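Local coordinates for protein SusD homolog (Bacteroides thetaiotaomicron VPI-5482, PDB 3IHV) that probably binds glycans at the bacterial outer membrane, as a SusD-family protein that would work with a TonB-dependent transporter in nutrient uptake, at residues Gly196-Ala207 with Lys219-Leu230. Numbering follows the deposited sequence. Where two conformers were deposited one is given.
With EDO (1,2-ethanediol), chain H.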
loop_
_atom_site.group_PDB
_atom_site.type_symbol
_atom_site.label_atom_id
_atom_site.label_comp_id
_atom_site.label_asym_id
_atom_site.label_seq_id
_atom_site.Cartn_x
_atom_site.Cartn_y
_atom_site.Cartn_z
ATOM N N GLY A 196 -14.207 5.704 8.907
ATOM C CA GLY A 196 -12.889 5.338 9.454
ATOM C C GLY A 196 -11.799 5.393 8.422
ATOM O O GLY A 196 -10.726 5.918 8.682
ATOM N N ALA A 197 -12.083 4.877 7.227
ATOM C CA ALA A 197 -11.137 4.918 6.133
ATOM C C ALA A 197 -10.884 6.322 5.656
ATOM O O ALA A 197 -9.754 6.651 5.301
ATOM C CB ALA A 197 -11.615 4.063 4.957
ATOM N N ALA A 198 -11.928 7.138 5.576
ATOM C CA ALA A 198 -11.753 8.529 5.184
ATOM C C ALA A 198 -10.868 9.263 6.175
ATOM O O ALA A 198 -9.944 9.987 5.759
ATOM C CB ALA A 198 -13.150 9.265 5.025
ATOM N N LEU A 199 -11.112 9.082 7.467
ATOM C CA LEU A 199 -10.294 9.767 8.479
ATOM C C LEU A 199 -8.871 9.206 8.474
ATOM O O LEU A 199 -7.910 9.948 8.604
ATOM C CB LEU A 199 -10.878 9.581 9.872
ATOM C CG LEU A 199 -12.189 10.282 10.227
ATOM C CD1 LEU A 199 -12.897 9.574 11.426
ATOM C CD2 LEU A 199 -11.900 11.749 10.507
ATOM N N GLY A 200 -8.759 7.888 8.349
ATOM C CA GLY A 200 -7.415 7.273 8.305
ATOM C C GLY A 200 -6.579 7.751 7.131
ATOM O O GLY A 200 -5.382 8.120 7.275
ATOM N N LEU A 201 -7.201 7.765 5.947
ATOM C CA LEU A 201 -6.483 8.200 4.767
ATOM C C LEU A 201 -6.123 9.685 4.863
ATOM O O LEU A 201 -5.017 10.062 4.501
ATOM C CB LEU A 201 -7.277 7.894 3.492
ATOM C CG LEU A 201 -6.573 8.301 2.187
ATOM C CD1 LEU A 201 -5.254 7.591 2.042
ATOM C CD2 LEU A 201 -7.485 8.006 1.005
ATOM N N LEU A 202 -7.035 10.505 5.361
ATOM C CA LEU A 202 -6.763 11.939 5.518
ATOM C C LEU A 202 -5.582 12.157 6.478
ATOM O O LEU A 202 -4.765 13.040 6.257
ATOM C CB LEU A 202 -8.008 12.690 5.962
ATOM C CG LEU A 202 -7.846 14.199 6.071
ATOM C CD1 LEU A 202 -7.274 14.794 4.771
ATOM C CD2 LEU A 202 -9.171 14.885 6.500
ATOM N N THR A 203 -5.485 11.339 7.516
ATOM C CA THR A 203 -4.339 11.398 8.431
ATOM C C THR A 203 -3.045 11.168 7.652
ATOM O O THR A 203 -2.076 11.905 7.816
ATOM C CB THR A 203 -4.473 10.317 9.538
ATOM O OG1 THR A 203 -5.678 10.521 10.261
ATOM C CG2 THR A 203 -3.269 10.282 10.494
ATOM N N LYS A 204 -3.027 10.132 6.818
ATOM C CA LYS A 204 -1.818 9.819 6.027
ATOM C C LYS A 204 -1.479 10.923 5.015
ATOM O O LYS A 204 -0.333 11.231 4.790
ATOM C CB LYS A 204 -1.892 8.454 5.374
ATOM C CG LYS A 204 -0.646 8.060 4.548
ATOM C CD LYS A 204 -0.699 6.625 4.060
ATOM C CE LYS A 204 -0.319 5.667 5.168
ATOM N NZ LYS A 204 -0.117 4.287 4.689
ATOM N N VAL A 205 -2.508 11.490 4.410
ATOM C CA VAL A 205 -2.341 12.627 3.486
ATOM C C VAL A 205 -1.735 13.793 4.191
ATOM O O VAL A 205 -0.763 14.369 3.710
ATOM C CB VAL A 205 -3.722 12.992 2.864
ATOM C CG1 VAL A 205 -3.717 14.397 2.186
ATOM C CG2 VAL A 205 -4.205 11.866 1.933
ATOM N N TYR A 206 -2.274 14.164 5.359
ATOM C CA TYR A 206 -1.683 15.263 6.093
ATOM C C TYR A 206 -0.254 14.987 6.528
ATOM O O TYR A 206 0.590 15.887 6.449
ATOM C CB TYR A 206 -2.486 15.622 7.342
ATOM C CG TYR A 206 -3.813 16.333 7.108
ATOM C CD1 TYR A 206 -3.883 17.475 6.305
ATOM C CD2 TYR A 206 -4.922 16.001 7.843
ATOM C CE1 TYR A 206 -5.103 18.153 6.113
ATOM C CE2 TYR A 206 -6.125 16.694 7.711
ATOM C CZ TYR A 206 -6.200 17.791 6.873
ATOM O OH TYR A 206 -7.392 18.472 6.721
ATOM N N ALA A 207 0.018 13.774 7.007
ATOM C CA ALA A 207 1.392 13.435 7.432
ATOM C C ALA A 207 2.381 13.575 6.254
ATOM O O ALA A 207 3.493 14.067 6.426
ATOM C CB ALA A 207 1.434 11.989 8.009
ATOM N N LYS A 219 0.846 20.759 8.897
ATOM C CA LYS A 219 -0.014 19.599 8.691
ATOM C C LYS A 219 0.189 18.464 9.688
ATOM O O LYS A 219 -0.630 17.527 9.732
ATOM C CB LYS A 219 0.068 19.126 7.236
ATOM C CG LYS A 219 -0.324 20.201 6.186
ATOM C CD LYS A 219 -1.655 20.879 6.453
ATOM C CE LYS A 219 -1.919 22.037 5.446
ATOM N NZ LYS A 219 -3.089 22.899 5.695
ATOM N N TRP A 220 1.268 18.497 10.476
ATOM C CA TRP A 220 1.429 17.476 11.503
ATOM C C TRP A 220 0.287 17.575 12.513
ATOM O O TRP A 220 -0.312 16.565 12.931
ATOM C CB TRP A 220 2.761 17.613 12.211
ATOM C CG TRP A 220 3.992 17.234 11.399
ATOM C CD1 TRP A 220 5.016 18.057 11.064
ATOM C CD2 TRP A 220 4.334 15.952 10.897
ATOM N NE1 TRP A 220 5.966 17.375 10.383
ATOM C CE2 TRP A 220 5.565 16.076 10.250
ATOM C CE3 TRP A 220 3.710 14.719 10.907
ATOM C CZ2 TRP A 220 6.196 15.018 9.647
ATOM C CZ3 TRP A 220 4.331 13.655 10.275
ATOM C CH2 TRP A 220 5.556 13.807 9.653
ATOM N N GLU A 221 -0.011 18.790 12.919
ATOM C CA GLU A 221 -1.128 19.030 13.804
ATOM C C GLU A 221 -2.433 18.546 13.170
ATOM O O GLU A 221 -3.245 17.948 13.840
ATOM C CB GLU A 221 -1.218 20.517 14.132
ATOM C CG GLU A 221 -2.460 20.896 14.912
ATOM C CD GLU A 221 -2.507 22.344 15.268
ATOM O OE1 GLU A 221 -1.563 23.102 14.928
ATOM O OE2 GLU A 221 -3.501 22.709 15.913
ATOM N N ALA A 222 -2.608 18.772 11.860
ATOM C CA ALA A 222 -3.834 18.334 11.178
ATOM C C ALA A 222 -3.912 16.812 11.174
ATOM O O ALA A 222 -4.976 16.218 11.399
ATOM C CB ALA A 222 -3.900 18.904 9.745
ATOM N N ALA A 223 -2.781 16.150 10.904
ATOM C CA ALA A 223 -2.745 14.680 10.908
ATOM C C ALA A 223 -3.143 14.161 12.308
ATOM O O ALA A 223 -3.964 13.240 12.458
ATOM C CB ALA A 223 -1.321 14.193 10.544
ATOM N N ALA A 224 -2.537 14.737 13.327
ATOM C CA ALA A 224 -2.799 14.316 14.702
ATOM C C ALA A 224 -4.269 14.551 15.095
ATOM O O ALA A 224 -4.863 13.708 15.733
ATOM C CB ALA A 224 -1.868 15.053 15.685
ATOM N N LYS A 225 -4.819 15.722 14.753
ATOM C CA LYS A 225 -6.220 16.021 15.093
ATOM C C LYS A 225 -7.207 15.092 14.376
ATOM O O LYS A 225 -8.224 14.683 14.946
ATOM C CB LYS A 225 -6.530 17.474 14.830
ATOM C CG LYS A 225 -5.831 18.357 15.857
ATOM C CD LYS A 225 -6.166 19.824 15.727
ATOM C CE LYS A 225 -5.602 20.582 16.917
ATOM N NZ LYS A 225 -5.967 22.006 16.856
ATOM N N THR A 226 -6.914 14.789 13.127
ATOM C CA THR A 226 -7.734 13.882 12.343
ATOM C C THR A 226 -7.682 12.479 12.946
ATOM O O THR A 226 -8.714 11.844 13.175
ATOM C CB THR A 226 -7.272 13.873 10.894
ATOM O OG1 THR A 226 -7.322 15.208 10.404
ATOM C CG2 THR A 226 -8.195 12.990 10.037
ATOM N N ALA A 227 -6.472 11.972 13.192
ATOM C CA ALA A 227 -6.342 10.625 13.798
ATOM C C ALA A 227 -7.033 10.560 15.159
ATOM O O ALA A 227 -7.651 9.550 15.487
ATOM C CB ALA A 227 -4.889 10.219 13.949
ATOM N N ARG A 228 -6.917 11.616 15.959
ATOM C CA ARG A 228 -7.585 11.668 17.269
ATOM C C ARG A 228 -9.089 11.365 17.162
ATOM O O ARG A 228 -9.646 10.636 17.983
ATOM C CB ARG A 228 -7.379 13.054 17.907
ATOM C CG ARG A 228 -7.970 13.242 19.300
ATOM C CD ARG A 228 -7.903 14.730 19.725
ATOM N NE ARG A 228 -6.549 15.178 20.045
ATOM C CZ ARG A 228 -6.134 16.442 20.024
ATOM N NH1 ARG A 228 -6.933 17.421 19.628
ATOM N NH2 ARG A 228 -4.879 16.716 20.346
ATOM N N ILE A 229 -9.755 11.952 16.162
ATOM C CA ILE A 229 -11.199 11.757 15.988
ATOM C C ILE A 229 -11.445 10.265 15.797
ATOM O O ILE A 229 -12.319 9.662 16.467
ATOM C CB ILE A 229 -11.715 12.548 14.719
ATOM C CG1 ILE A 229 -11.654 14.060 15.007
ATOM C CG2 ILE A 229 -13.148 12.132 14.327
ATOM C CD1 ILE A 229 -11.789 14.930 13.779
ATOM N N LEU A 230 -10.637 9.667 14.928
ATOM C CA LEU A 230 -10.788 8.228 14.633
ATOM C C LEU A 230 -10.488 7.348 15.860
ATOM O O LEU A 230 -11.262 6.433 16.192
ATOM C CB LEU A 230 -9.927 7.837 13.462
ATOM C CG LEU A 230 -9.878 6.339 13.120
ATOM C CD1 LEU A 230 -11.275 5.760 12.937
ATOM C CD2 LEU A 230 -8.981 6.066 11.872
HETATM C C1 EDO H . -6.735 22.268 8.442
HETATM O O1 EDO H . -6.363 23.652 8.452
HETATM C C2 EDO H . -5.550 21.528 7.879
HETATM O O2 EDO H . -5.503 21.823 6.496
#
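With chi1 at -73°, Tyr-206 sets its ring carbon CG anti to the carbonyl carbon and lays one ring face against Ala-222, whose CB stands 3.5 Å from the ring centroid and almost on the normal, a CH-pi contact. Leu-202 CD1 covers the other face nearer the rim, so the ring has a neighbour from its own helix on one face and one from across the interface on the other. At the ring edge, close to the plane, Thr-226 OG1 lies 3.3 Å from Tyr-206 CE2. That hydroxyl donates to Ala-222 O (2.7 Å), while Thr-226 N reaches the same oxygen from the opposite face of its plane. The same torsion, chi1 -57°, holds Thr-226 CG2 anti to the backbone N and turns it toward Leu-199, Leu-202 and Thr-203, 3.4 Å from Leu-199 O. Tyr-206, set among Lys-219, Ala-222, Ala-223 and Thr-226, and Thr-226, set among Leu-199, Leu-202, Thr-203 and Tyr-206, are thus reciprocal knobs in holes of an antiparallel helical hairpin, consistent with the TPR-like helix pairs of SusD proteins; the axes approach to 7.8 Å. The close approach goes with small side chains: Ala-223 CB packs on Tyr-206 CB. Thr-203 slides past Thr-226, its OG1 turned back to donate to Leu-199 O. Toward Gly-196, Leu-199 CD1 meets Ile-229 CG2 at 3.9 Å, and Leu-230 CD2 rests on Gly-196 O. At the other end Trp-220 presents a ring face to Ala-207 O. The phenol OH of Tyr-206 hydrogen-bonds Glu-167 of helix 159-176, and a 1,2-ethanediol, probably from the crystallisation liquor, bridges that carboxylate to Lys-219 NZ.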